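Local coordinates for protein D-lactate dehydrogenase (Fermentative) (Pseudomonas aeruginosa, PDB 5Z20) that interconverts pyruvate and D-lactate using NAD(H), as a fermentative dehydrogenase of the D-isomer specific 2-hydroxyacid dehydrogenase family, at residues E30-S35 / A321-T326; L50-A55 / L77-A82; V63-V68 / A89-G94; L219-T224 / G251-A256. One frame throughout, in Å; residues are numbered along the deposited sequence.

In the fold
Following the chain from the N terminus, helix 26-35, which follows strand 18-21, packs at its end on helix 317-335 near the C terminus; interaction 1 therefore closes a very long loop that encloses the other three contacts. Interactions 2 and 3 cross: their segments come in the order 50-55, 63-68, 77-82, 89-94, so the loop before strand 63-66 is tied to helix 74-82 while that strand pairs with strand 87-90. They touch through L80 and V64. Interaction 1 touches interaction 3 as well, where F32 and I323 pack on R91. Interaction 4 follows later, in the NAD-binding domain, joining two loops beside the cofactor about 19 Å from interaction 3 between centres.

Interaction 1: E30-S35 / A321-T326; sequences ESFQAS and AAIADT
S35 and A324 meet where the last turn of helix 26-35, near the N terminus, packs across the C-terminal helix 317-335. Over these short segments the axes come to 8.5 Å and cross at -52°, and the small A324 lets the backbones close in, with its CA 5.1 Å from F32 CA.

Outward from CB, S35 first sets that carbon against A324 CB and near D325 OD1. With OG anti to the carbonyl carbon (chi1 -65°), the hydroxyl is swung across to the other helix, where S35 OG rests 3.2 Å from A324 CB and donates a short hydrogen bond of 2.5 Å to D325 OD1. That oxygen is taken on its anti side, the donor lying 33° out of the carboxylate plane. R38 stands near the same oxygen as a long, weak ion partner.

F32 brings its ring alongside from one turn earlier. A324 CA lies over one ring face, offset toward the rim and 3.7 Å from F32 CZ, a CH-pi contact, while A324 CB stays 4.1 Å from F32 CG. F21 meets the same ring edge-to-face, and R91 packs on it too. S31 adds its carbonyl oxygen to the A324 methyl, its hydroxyl being bonded to Y27 O. I323 leads on toward F314 of the NADH site.

The chemistry is thus divided: an alanine clasped between an aromatic face and a serine methylene, and at one margin a hydroxyl-carboxylate bond that favours this S35 rotamer and would favour an ionised D325, with R38 close by.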
loop_
_atom_site.group_PDB
_atom_site.type_symbol
_atom_site.label_atom_id
_atom_site.label_comp_id
_atom_site.label_asym_id
_atom_site.label_seq_id
_atom_site.Cartn_x
_atom_site.Cartn_y
_atom_site.Cartn_z
ATOM N N GLU B 30 -27.177 -10.339 4.479
ATOM C CA GLU B 30 -26.998 -10.839 5.825
ATOM C C GLU B 30 -27.832 -10.112 6.883
ATOM O O GLU B 30 -28.507 -10.771 7.673
ATOM C CB GLU B 30 -25.530 -10.777 6.089
ATOM C CG GLU B 30 -25.136 -11.248 7.447
ATOM C CD GLU B 30 -23.597 -11.086 7.674
ATOM O OE1 GLU B 30 -22.915 -10.326 6.872
ATOM O OE2 GLU B 30 -23.091 -11.713 8.661
ATOM N N SER B 31 -27.871 -8.765 6.850
ATOM C CA SER B 31 -28.623 -8.055 7.848
ATOM C C SER B 31 -30.102 -8.240 7.658
ATOM O O SER B 31 -30.841 -8.451 8.626
ATOM C CB SER B 31 -28.255 -6.575 7.934
ATOM O OG SER B 31 -28.449 -5.906 6.726
ATOM N N PHE B 32 -30.554 -8.193 6.407
ATOM C CA PHE B 32 -31.954 -8.350 6.123
ATOM C C PHE B 32 -32.478 -9.788 6.379
ATOM O O PHE B 32 -33.581 -9.936 6.872
ATOM C CB PHE B 32 -32.296 -7.882 4.697
ATOM C CG PHE B 32 -32.625 -6.443 4.613
ATOM C CD1 PHE B 32 -33.896 -6.016 4.819
ATOM C CD2 PHE B 32 -31.662 -5.501 4.382
ATOM C CE1 PHE B 32 -34.227 -4.686 4.750
ATOM C CE2 PHE B 32 -31.951 -4.127 4.342
ATOM C CZ PHE B 32 -33.223 -3.731 4.508
ATOM N N GLN B 33 -31.692 -10.791 6.096
ATOM C CA GLN B 33 -32.048 -12.114 6.445
ATOM C C GLN B 33 -32.149 -12.313 7.943
ATOM O O GLN B 33 -33.011 -13.008 8.379
ATOM C CB GLN B 33 -31.084 -13.103 5.851
ATOM C CG GLN B 33 -31.718 -13.884 4.757
ATOM C CD GLN B 33 -30.828 -14.084 3.581
ATOM O OE1 GLN B 33 -29.624 -14.170 3.717
ATOM N NE2 GLN B 33 -31.419 -14.218 2.417
ATOM N N ALA B 34 -31.269 -11.695 8.717
ATOM C CA ALA B 34 -31.415 -11.805 10.149
ATOM C C ALA B 34 -32.718 -11.136 10.614
ATOM O O ALA B 34 -33.473 -11.746 11.367
ATOM C CB ALA B 34 -30.224 -11.227 10.881
ATOM N N SER B 35 -33.019 -9.940 10.136
ATOM C CA SER B 35 -34.240 -9.242 10.580
ATOM C C SER B 35 -35.497 -9.971 10.089
ATOM O O SER B 35 -36.537 -9.888 10.718
ATOM C CB SER B 35 -34.315 -7.804 10.055
ATOM O OG SER B 35 -33.287 -7.089 10.604
ATOM N N ALA B 321 -28.394 -3.190 11.472
ATOM C CA ALA B 321 -29.509 -3.949 12.093
ATOM C C ALA B 321 -30.713 -3.040 12.156
ATOM O O ALA B 321 -31.837 -3.472 11.875
ATOM C CB ALA B 321 -29.152 -4.443 13.506
ATOM N N ALA B 322 -30.506 -1.772 12.483
ATOM C CA ALA B 322 -31.652 -0.846 12.529
ATOM C C ALA B 322 -32.256 -0.588 11.149
ATOM O O ALA B 322 -33.481 -0.440 10.999
ATOM C CB ALA B 322 -31.310 0.480 13.196
ATOM N N ILE B 323 -31.406 -0.465 10.130
ATOM C CA ILE B 323 -31.923 -0.247 8.761
ATOM C C ILE B 323 -32.817 -1.432 8.331
ATOM O O ILE B 323 -33.833 -1.238 7.749
ATOM C CB ILE B 323 -30.778 -0.077 7.779
ATOM C CG1 ILE B 323 -30.138 1.304 7.958
ATOM C CG2 ILE B 323 -31.251 -0.261 6.351
ATOM C CD1 ILE B 323 -28.760 1.362 7.426
ATOM N N ALA B 324 -32.359 -2.638 8.581
ATOM C CA ALA B 324 -33.056 -3.804 8.203
ATOM C C ALA B 324 -34.343 -3.936 9.027
ATOM O O ALA B 324 -35.406 -4.164 8.445
ATOM C CB ALA B 324 -32.183 -5.052 8.402
ATOM N N ASP B 325 -34.248 -3.845 10.351
ATOM C CA ASP B 325 -35.449 -3.957 11.151
ATOM C C ASP B 325 -36.505 -2.890 10.759
ATOM O O ASP B 325 -37.693 -3.224 10.615
ATOM C CB ASP B 325 -35.184 -3.770 12.651
ATOM C CG ASP B 325 -34.372 -4.889 13.246
ATOM O OD1 ASP B 325 -34.244 -5.983 12.644
ATOM O OD2 ASP B 325 -33.782 -4.656 14.291
ATOM N N THR B 326 -36.085 -1.626 10.627
ATOM C CA THR B 326 -37.046 -0.567 10.331
ATOM C C THR B 326 -37.590 -0.709 8.921
ATOM O O THR B 326 -38.773 -0.451 8.684
ATOM C CB THR B 326 -36.398 0.803 10.443
ATOM O OG1 THR B 326 -35.897 0.920 11.744
ATOM C CG2 THR B 326 -37.360 1.891 10.225
#

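Interaction 2: L50-A55 / L77-A82; sequences LQADTA and LERLAA
L50 and A55 pack on L80 with apolar groups. L50 CD2 meets L80 CD1 at 4.3 Å, methyl to methyl, and A55 CB lies at the same distance from L80 CD2, whose methyl also approaches the A55 carbonyl oxygen. L80 reaches both because its CG stands beside the backbone N (chi1 -68°), which turns the branch toward the loop. A55 CB has a second neighbour in R79 CB, 4.1 Å away.

Helix 74-82 is the crossover of a beta-alpha-beta unit between strands 63-66 and 87-90, and the 50-55 loop, arriving from strand 42-45, covers one of its flanks. Beyond the loop, L50 also leans on F22 and L72.

The polar part makes no hydrogen bond. R79 passes A55 with CB and CD, and its outer part lies under the A52 carbonyl oxygen, which sits 3.3 Å above the guanidinium plane, toward the rim. R79 NE is 3.6 Å from that A52 O, over the face, where an N-H does not point at the oxygen; any attraction is probably electrostatic.

Hydrogen bonds within the loop give it its shape. T54 N returns to Q51 O at 2.9 Å, closing a turn, T54 OG1 accepts from Q51 N while itself bonded to H49 O, and Q51 NE2 donates to D53 OD1 on the syn side.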
loop_
_atom_site.group_PDB
_atom_site.type_symbol
_atom_site.label_atom_id
_atom_site.label_comp_id
_atom_site.label_asym_id
_atom_site.label_seq_id
_atom_site.Cartn_x
_atom_site.Cartn_y
_atom_site.Cartn_z
ATOM N N LEU B 50 -30.343 -0.158 -9.822
ATOM C CA LEU B 50 -31.575 0.180 -10.456
ATOM C C LEU B 50 -31.332 1.373 -11.395
ATOM O O LEU B 50 -30.869 2.437 -10.960
ATOM C CB LEU B 50 -32.629 0.524 -9.390
ATOM C CG LEU B 50 -33.959 1.046 -9.921
ATOM C CD1 LEU B 50 -34.582 0.034 -10.862
ATOM C CD2 LEU B 50 -34.909 1.347 -8.756
ATOM N N GLN B 51 -31.732 1.201 -12.646
ATOM C CA GLN B 51 -31.797 2.295 -13.622
ATOM C C GLN B 51 -32.724 1.818 -14.759
ATOM O O GLN B 51 -33.361 0.768 -14.661
ATOM C CB GLN B 51 -30.445 2.590 -14.208
ATOM C CG GLN B 51 -29.939 1.378 -14.928
ATOM C CD GLN B 51 -28.461 1.252 -14.890
ATOM O OE1 GLN B 51 -27.797 1.738 -13.976
ATOM N NE2 GLN B 51 -27.915 0.575 -15.890
ATOM N N ALA B 52 -32.915 2.671 -15.758
ATOM C CA ALA B 52 -33.989 2.474 -16.769
ATOM C C ALA B 52 -33.909 1.083 -17.384
ATOM O O ALA B 52 -34.901 0.401 -17.539
ATOM C CB ALA B 52 -33.877 3.544 -17.849
ATOM N N ASP B 53 -32.707 0.615 -17.631
ATOM C CA ASP B 53 -32.594 -0.666 -18.257
ATOM C C ASP B 53 -32.498 -1.871 -17.297
ATOM O O ASP B 53 -32.393 -3.000 -17.759
ATOM C CB ASP B 53 -31.513 -0.630 -19.344
ATOM C CG ASP B 53 -30.143 -0.645 -18.786
ATOM O OD1 ASP B 53 -29.965 -0.564 -17.573
ATOM O OD2 ASP B 53 -29.203 -0.654 -19.559
ATOM N N THR B 54 -32.551 -1.668 -15.971
ATOM C CA THR B 54 -32.607 -2.804 -15.054
ATOM C C THR B 54 -33.942 -2.877 -14.332
ATOM O O THR B 54 -34.218 -3.846 -13.627
ATOM C CB THR B 54 -31.441 -2.786 -14.046
ATOM O OG1 THR B 54 -31.474 -1.557 -13.300
ATOM C CG2 THR B 54 -30.122 -2.900 -14.775
ATOM N N ALA B 55 -34.814 -1.894 -14.560
ATOM C CA ALA B 55 -36.091 -1.844 -13.859
ATOM C C ALA B 55 -36.956 -3.020 -14.159
ATOM O O ALA B 55 -37.764 -3.461 -13.322
ATOM C CB ALA B 55 -36.813 -0.583 -14.183
ATOM N N LEU B 77 -39.471 5.240 -12.072
ATOM C CA LEU B 77 -40.626 5.039 -11.251
ATOM C C LEU B 77 -41.803 4.611 -12.145
ATOM O O LEU B 77 -42.658 3.797 -11.759
ATOM C CB LEU B 77 -40.963 6.294 -10.483
ATOM C CG LEU B 77 -40.036 6.719 -9.318
ATOM C CD1 LEU B 77 -40.250 8.149 -8.863
ATOM C CD2 LEU B 77 -40.223 5.812 -8.124
ATOM N N GLU B 78 -41.873 5.178 -13.336
ATOM C CA GLU B 78 -42.971 4.833 -14.273
ATOM C C GLU B 78 -42.908 3.379 -14.705
ATOM O O GLU B 78 -43.921 2.672 -14.644
ATOM C CB GLU B 78 -42.959 5.730 -15.513
ATOM C CG GLU B 78 -43.576 7.083 -15.229
ATOM C CD GLU B 78 -43.275 8.132 -16.284
ATOM O OE1 GLU B 78 -42.484 7.860 -17.238
ATOM O OE2 GLU B 78 -43.806 9.249 -16.148
ATOM N N ARG B 79 -41.708 2.922 -15.058
ATOM C CA ARG B 79 -41.540 1.483 -15.329
ATOM C C ARG B 79 -41.908 0.589 -14.132
ATOM O O ARG B 79 -42.611 -0.403 -14.292
ATOM C CB ARG B 79 -40.142 1.184 -15.760
ATOM C CG ARG B 79 -39.792 1.796 -17.090
ATOM C CD ARG B 79 -38.287 1.722 -17.250
ATOM N NE ARG B 79 -37.824 2.376 -18.459
ATOM C CZ ARG B 79 -37.587 1.785 -19.621
ATOM N NH1 ARG B 79 -37.770 0.487 -19.791
ATOM N NH2 ARG B 79 -37.170 2.524 -20.639
ATOM N N LEU B 80 -41.484 0.963 -12.925
ATOM C CA LEU B 80 -41.782 0.141 -11.757
ATOM C C LEU B 80 -43.274 0.056 -11.534
ATOM O O LEU B 80 -43.833 -1.034 -11.238
ATOM C CB LEU B 80 -41.127 0.724 -10.481
ATOM C CG LEU B 80 -39.599 0.669 -10.406
ATOM C CD1 LEU B 80 -39.150 1.266 -9.085
ATOM C CD2 LEU B 80 -39.080 -0.764 -10.506
ATOM N N ALA B 81 -43.934 1.207 -11.569
ATOM C CA ALA B 81 -45.424 1.218 -11.410
ATOM C C ALA B 81 -46.061 0.376 -12.509
ATOM O O ALA B 81 -46.878 -0.459 -12.221
ATOM C CB ALA B 81 -45.978 2.638 -11.471
ATOM N N ALA B 82 -45.663 0.562 -13.755
ATOM C CA ALA B 82 -46.309 -0.204 -14.820
ATOM C C ALA B 82 -46.066 -1.699 -14.603
ATOM O O ALA B 82 -46.854 -2.499 -15.071
ATOM C CB ALA B 82 -45.812 0.216 -16.210
#

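Interaction 3: V63-V68 / A89-G94; sequences VVCAFV and ALRSAG. With OXM (oxamic acid), chain M.
C65 and A66 pair with A89 and L90 as the two parallel strands of a beta-alpha-beta unit, and the loops at their C-terminal ends run on to the oxamate site. Three backbone hydrogen bonds join the two strands and the residue just beyond: A89 N to V64 O, A66 N to A89 O, and R91 N to A66 O at 3.0 Å.

R91 is the centre of an inverse gamma turn, where the second strand breaks off. With CG set between its own N and carbonyl carbon (chi1 60°), the side chain turns back over the first strand: R91 CG passes 3.7 Å from C65 SG, and the R91 guanidinium lies with F67 CB over the centre of one face, 3.6 Å above the plane. NH2 is bonded to F22 O, which anchors the tip, while C65 O stands at the guanidinium edge.

In this family such loops belong to the substrate side of the cleft, and here the backbone grips oxamate, a pyruvate analogue. A93 N donates to OXM O3 (2.8 Å, 173°) and G94 N to OXM O2 (2.9 Å); Y116, R250 and H311 complete the site. F67 puts its ring edge against R91 O and CE1 near OXM N1, with F284 and F314 meeting the ring. V68 CG1 presses tightly on S92 CB at 3.5 Å. S92 OG donates to G94 O within its loop, and one water bridges A66 O and S92 OG.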
loop_
_atom_site.group_PDB
_atom_site.type_symbol
_atom_site.label_atom_id
_atom_site.label_comp_id
_atom_site.label_asym_id
_atom_site.label_seq_id
_atom_site.Cartn_x
_atom_site.Cartn_y
_atom_site.Cartn_z
ATOM N N VAL B 63 -42.909 -4.829 -3.945
ATOM C CA VAL B 63 -42.032 -3.970 -3.196
ATOM C C VAL B 63 -40.652 -4.020 -3.762
ATOM O O VAL B 63 -40.065 -5.111 -3.986
ATOM C CB VAL B 63 -41.964 -4.397 -1.699
ATOM C CG1 VAL B 63 -41.104 -3.438 -0.922
ATOM C CG2 VAL B 63 -43.373 -4.409 -1.084
ATOM N N VAL B 64 -40.090 -2.840 -3.913
ATOM C CA VAL B 64 -38.710 -2.699 -4.328
ATOM C C VAL B 64 -37.960 -1.983 -3.225
ATOM O O VAL B 64 -38.408 -0.959 -2.735
ATOM C CB VAL B 64 -38.649 -1.926 -5.651
ATOM C CG1 VAL B 64 -37.282 -1.424 -5.945
ATOM C CG2 VAL B 64 -39.082 -2.851 -6.797
ATOM N N CYS B 65 -36.816 -2.550 -2.834
ATOM C CA CYS B 65 -35.929 -1.932 -1.826
ATOM C C CYS B 65 -34.670 -1.410 -2.476
ATOM O O CYS B 65 -33.892 -2.184 -3.106
ATOM C CB CYS B 65 -35.553 -2.916 -0.772
ATOM S SG CYS B 65 -34.527 -2.167 0.539
ATOM N N ALA B 66 -34.500 -0.091 -2.410
ATOM C CA ALA B 66 -33.431 0.604 -3.103
ATOM C C ALA B 66 -32.485 1.280 -2.129
ATOM O O ALA B 66 -32.883 1.663 -1.000
ATOM C CB ALA B 66 -34.013 1.659 -4.009
ATOM N N PHE B 67 -31.280 1.537 -2.645
ATOM C CA PHE B 67 -30.250 2.216 -1.899
ATOM C C PHE B 67 -29.910 3.517 -2.580
ATOM O O PHE B 67 -30.540 3.899 -3.570
ATOM C CB PHE B 67 -29.068 1.267 -1.651
ATOM C CG PHE B 67 -28.073 1.765 -0.644
ATOM C CD1 PHE B 67 -28.464 2.255 0.591
ATOM C CD2 PHE B 67 -26.722 1.725 -0.932
ATOM C CE1 PHE B 67 -27.531 2.703 1.519
ATOM C CE2 PHE B 67 -25.793 2.150 -0.025
ATOM C CZ PHE B 67 -26.180 2.642 1.206
ATOM N N VAL B 68 -28.932 4.231 -2.039
ATOM C CA VAL B 68 -28.769 5.652 -2.326
ATOM C C VAL B 68 -28.227 5.913 -3.705
ATOM O O VAL B 68 -28.292 7.043 -4.192
ATOM C CB VAL B 68 -27.861 6.332 -1.288
ATOM C CG1 VAL B 68 -28.471 6.176 0.105
ATOM C CG2 VAL B 68 -26.470 5.719 -1.263
ATOM N N ALA B 89 -39.231 1.089 -0.969
ATOM C CA ALA B 89 -38.681 1.113 0.374
ATOM C C ALA B 89 -37.195 1.461 0.270
ATOM O O ALA B 89 -36.395 0.707 -0.333
ATOM C CB ALA B 89 -38.830 -0.239 1.009
ATOM N N LEU B 90 -36.843 2.607 0.824
ATOM C CA LEU B 90 -35.424 3.086 0.807
ATOM C C LEU B 90 -34.784 2.551 2.031
ATOM O O LEU B 90 -35.226 2.848 3.161
ATOM C CB LEU B 90 -35.365 4.586 0.844
ATOM C CG LEU B 90 -36.208 5.330 -0.211
ATOM C CD1 LEU B 90 -35.980 6.850 -0.133
ATOM C CD2 LEU B 90 -35.846 4.877 -1.638
ATOM N N ARG B 91 -33.710 1.794 1.844
ATOM C CA ARG B 91 -32.914 1.341 2.968
ATOM C C ARG B 91 -31.854 2.371 3.307
ATOM O O ARG B 91 -30.659 2.048 3.406
ATOM C CB ARG B 91 -32.374 -0.087 2.749
ATOM C CG ARG B 91 -31.472 -0.297 1.516
ATOM C CD ARG B 91 -30.940 -1.711 1.538
ATOM N NE ARG B 91 -29.823 -1.923 0.603
ATOM C CZ ARG B 91 -29.979 -2.179 -0.699
ATOM N NH1 ARG B 91 -31.221 -2.255 -1.241
ATOM N NH2 ARG B 91 -28.932 -2.368 -1.464
ATOM N N SER B 92 -32.307 3.596 3.548
ATOM C CA SER B 92 -31.436 4.748 3.679
ATOM C C SER B 92 -32.165 5.872 4.378
ATOM O O SER B 92 -33.419 5.826 4.480
ATOM C CB SER B 92 -30.997 5.257 2.324
ATOM O OG SER B 92 -32.059 5.809 1.535
ATOM N N ALA B 93 -31.451 6.871 4.853
ATOM C CA ALA B 93 -32.114 8.047 5.357
ATOM C C ALA B 93 -32.369 9.026 4.240
ATOM O O ALA B 93 -33.433 9.632 4.153
ATOM C CB ALA B 93 -31.261 8.714 6.413
ATOM N N GLY B 94 -31.345 9.236 3.436
ATOM C CA GLY B 94 -31.460 10.180 2.344
ATOM C C GLY B 94 -32.329 9.745 1.174
ATOM O O GLY B 94 -32.483 8.544 0.934
HETATM C C1 OXM M . -26.759 6.838 3.417
HETATM N N1 OXM M . -26.247 5.655 3.754
HETATM O O1 OXM M . -26.116 7.661 2.788
HETATM C C2 OXM M . -28.128 7.151 3.814
HETATM O O2 OXM M . -28.748 8.045 3.198
HETATM O O3 OXM M . -28.645 6.519 4.761
HETATM O O HOH W 1 -32.264 4.333 -0.786
#

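Interaction 4: L219-T224 / G251-A256; sequences LHCPLT and GALVNA. With NAI (1,4-dihydronicotinamide adenine dinucleotide), chain L.
L223 and L253 bring the backbones nearest, 6.4 Å between their CA atoms, where an irregular chain leaving strand 216-219 passes a short 3-10 turn at 251-253.

L253 carries the contact. A chi1 of -63° swings its branch to the side of the backbone N, sending both methyls into the curve of 219-224. L253 CD1 touches L219 CB at 3.9 Å and lies 3.7 Å from C221 O; L253 CD2 meets C221 SG at 4.0 Å and also P222 O, an oxygen already bonded to T227 OG1. Next to it L223 slides past in the opposite sense, its CD2 lying 3.8 Å from A252 CB, with CD1 against both that methyl and L253 CD2. At the other end L219 CD1 reaches V254 CG1 at 3.7 Å.

The far side of the 219-224 chain faces the cofactor. C221 CB packs 3.6 Å from NAI N3A in the adenine. P222 lies between the two riboses: P222 CD is 3.3 Å from NAI O4B on the adenosine side, and its CB is near O3D on the nicotinamide side. These residues follow a central strand of the Rossmann-type NAD-binding domain, and the cofactor's hydrogen bonds come from elsewhere, among them D190, Q170, I171, T248 and D274.

What crosses between the two segments is therefore dispersion: leucine, valine and alanine methyls against each other, a thiol and two carbonyl oxygens. Such a contact has little directional preference, so shape fit rather than polar bonding backs the wall on which C221 meets the adenine and P222 the two riboses of NADH.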
loop_
_atom_site.group_PDB
_atom_site.type_symbol
_atom_site.label_atom_id
_atom_site.label_comp_id
_atom_site.label_asym_id
_atom_site.label_seq_id
_atom_site.Cartn_x
_atom_site.Cartn_y
_atom_site.Cartn_z
ATOM N N LEU B 219 -20.026 18.895 6.518
ATOM C CA LEU B 219 -21.302 19.013 5.829
ATOM C C LEU B 219 -22.259 17.911 6.256
ATOM O O LEU B 219 -21.970 16.727 6.125
ATOM C CB LEU B 219 -21.096 18.897 4.294
ATOM C CG LEU B 219 -20.036 19.841 3.697
ATOM C CD1 LEU B 219 -19.839 19.581 2.224
ATOM C CD2 LEU B 219 -20.517 21.257 3.873
ATOM N N HIS B 220 -23.420 18.338 6.722
ATOM C CA HIS B 220 -24.474 17.428 7.172
ATOM C C HIS B 220 -25.880 17.894 6.791
ATOM O O HIS B 220 -26.852 17.527 7.408
ATOM C CB HIS B 220 -24.352 17.221 8.694
ATOM C CG HIS B 220 -23.033 16.654 9.116
ATOM N ND1 HIS B 220 -22.674 15.336 8.879
ATOM C CD2 HIS B 220 -21.974 17.218 9.732
ATOM C CE1 HIS B 220 -21.507 15.103 9.440
ATOM N NE2 HIS B 220 -21.050 16.229 9.944
ATOM N N CYS B 221 -25.970 18.646 5.706
ATOM C CA CYS B 221 -27.214 19.039 5.147
ATOM C C CYS B 221 -27.571 18.055 4.075
ATOM O O CYS B 221 -26.692 17.446 3.462
ATOM C CB CYS B 221 -27.107 20.473 4.568
ATOM S SG CYS B 221 -25.781 20.683 3.354
ATOM N N PRO B 222 -28.851 17.943 3.768
ATOM C CA PRO B 222 -29.217 17.117 2.642
ATOM C C PRO B 222 -28.835 17.743 1.301
ATOM O O PRO B 222 -28.577 18.934 1.229
ATOM C CB PRO B 222 -30.754 17.020 2.750
ATOM C CG PRO B 222 -31.181 18.101 3.686
ATOM C CD PRO B 222 -29.994 18.608 4.409
ATOM N N LEU B 223 -28.865 16.920 0.250
ATOM C CA LEU B 223 -28.734 17.417 -1.096
ATOM C C LEU B 223 -30.103 17.853 -1.581
ATOM O O LEU B 223 -31.051 17.034 -1.619
ATOM C CB LEU B 223 -28.143 16.381 -2.000
ATOM C CG LEU B 223 -28.018 16.797 -3.477
ATOM C CD1 LEU B 223 -27.077 18.005 -3.611
ATOM C CD2 LEU B 223 -27.532 15.642 -4.387
ATOM N N THR B 224 -30.222 19.139 -1.886
ATOM C CA THR B 224 -31.414 19.733 -2.532
ATOM C C THR B 224 -30.910 20.710 -3.570
ATOM O O THR B 224 -29.680 20.982 -3.657
ATOM C CB THR B 224 -32.235 20.590 -1.562
ATOM O OG1 THR B 224 -31.411 21.676 -1.135
ATOM C CG2 THR B 224 -32.715 19.787 -0.338
ATOM N N GLY B 251 -22.184 13.690 -2.486
ATOM C CA GLY B 251 -21.136 14.153 -3.420
ATOM C C GLY B 251 -21.383 15.492 -4.059
ATOM O O GLY B 251 -20.471 16.355 -4.161
ATOM N N ALA B 252 -22.649 15.709 -4.448
ATOM C CA ALA B 252 -22.967 16.938 -5.155
ATOM C C ALA B 252 -23.064 18.171 -4.278
ATOM O O ALA B 252 -23.353 19.270 -4.789
ATOM C CB ALA B 252 -24.255 16.768 -6.009
ATOM N N LEU B 253 -22.809 18.057 -2.996
ATOM C CA LEU B 253 -22.685 19.256 -2.147
ATOM C C LEU B 253 -21.443 20.067 -2.435
ATOM O O LEU B 253 -21.334 21.221 -2.001
ATOM C CB LEU B 253 -22.620 18.879 -0.681
ATOM C CG LEU B 253 -23.843 18.167 -0.054
ATOM C CD1 LEU B 253 -23.605 17.916 1.425
ATOM C CD2 LEU B 253 -25.120 19.005 -0.209
ATOM N N VAL B 254 -20.463 19.471 -3.111
ATOM C CA VAL B 254 -19.217 20.178 -3.365
ATOM C C VAL B 254 -18.868 20.095 -4.855
ATOM O O VAL B 254 -19.301 19.187 -5.623
ATOM C CB VAL B 254 -18.010 19.559 -2.578
ATOM C CG1 VAL B 254 -18.288 19.537 -1.101
ATOM C CG2 VAL B 254 -17.694 18.173 -3.066
ATOM N N ASN B 255 -18.027 21.026 -5.284
ATOM C CA ASN B 255 -17.509 20.949 -6.628
ATOM C C ASN B 255 -16.122 20.432 -6.521
ATOM O O ASN B 255 -15.174 21.146 -6.151
ATOM C CB ASN B 255 -17.549 22.304 -7.260
ATOM C CG ASN B 255 -16.928 22.317 -8.661
ATOM O OD1 ASN B 255 -16.027 21.582 -8.965
ATOM N ND2 ASN B 255 -17.399 23.188 -9.461
ATOM N N ALA B 256 -15.965 19.174 -6.857
ATOM C CA ALA B 256 -14.675 18.539 -6.595
ATOM C C ALA B 256 -13.530 19.064 -7.448
ATOM O O ALA B 256 -12.402 19.064 -7.003
ATOM C CB ALA B 256 -14.813 17.022 -6.782
HETATM P PA NAI L . -31.863 15.814 9.068
HETATM O O1A NAI L . -32.923 16.072 8.181
HETATM O O2A NAI L . -32.102 15.390 10.420
HETATM O O5B NAI L . -31.058 17.112 9.109
HETATM C C5B NAI L . -30.663 17.841 8.002
HETATM C C4B NAI L . -30.346 19.241 8.460
HETATM O O4B NAI L . -29.861 19.993 7.371
HETATM C C3B NAI L . -31.540 19.971 9.087
HETATM O O3B NAI L . -31.260 20.734 10.239
HETATM C C2B NAI L . -31.837 20.924 7.988
HETATM O O2B NAI L . -32.505 22.103 8.349
HETATM C C1B NAI L . -30.471 21.235 7.424
HETATM N N9A NAI L . -30.601 21.910 6.129
HETATM C C8A NAI L . -31.606 21.764 5.280
HETATM N N7A NAI L . -31.473 22.515 4.238
HETATM C C5A NAI L . -30.370 23.183 4.379
HETATM C C6A NAI L . -29.660 24.175 3.577
HETATM N N6A NAI L . -30.151 24.577 2.417
HETATM N N1A NAI L . -28.519 24.640 4.057
HETATM C C2A NAI L . -28.065 24.238 5.224
HETATM N N3A NAI L . -28.654 23.342 5.990
HETATM C C4A NAI L . -29.795 22.798 5.640
HETATM O O3 NAI L . -30.960 14.832 8.255
HETATM P PN NAI L . -29.820 13.913 8.796
HETATM O O1N NAI L . -30.419 12.751 9.325
HETATM O O2N NAI L . -28.965 14.692 9.609
HETATM O O5D NAI L . -29.172 13.618 7.446
HETATM C C5D NAI L . -28.232 14.457 6.850
HETATM C C4D NAI L . -27.774 13.960 5.488
HETATM O O4D NAI L . -26.619 13.161 5.518
HETATM C C3D NAI L . -28.782 13.151 4.718
HETATM O O3D NAI L . -29.638 13.951 3.944
HETATM C C2D NAI L . -27.923 12.269 3.843
HETATM O O2D NAI L . -27.752 12.791 2.557
HETATM C C1D NAI L . -26.580 12.236 4.502
HETATM N N1N NAI L . -26.299 10.903 4.991
HETATM C C2N NAI L . -25.168 10.325 4.651
HETATM C C3N NAI L . -24.824 9.065 5.089
HETATM C C7N NAI L . -23.511 8.432 4.679
HETATM O O7N NAI L . -23.394 7.270 4.668
HETATM N N7N NAI L . -22.479 9.117 4.327
HETATM C C4N NAI L . -25.759 8.392 5.865
HETATM C C5N NAI L . -26.940 9.002 6.195
HETATM C C6N NAI L . -27.179 10.274 5.746
#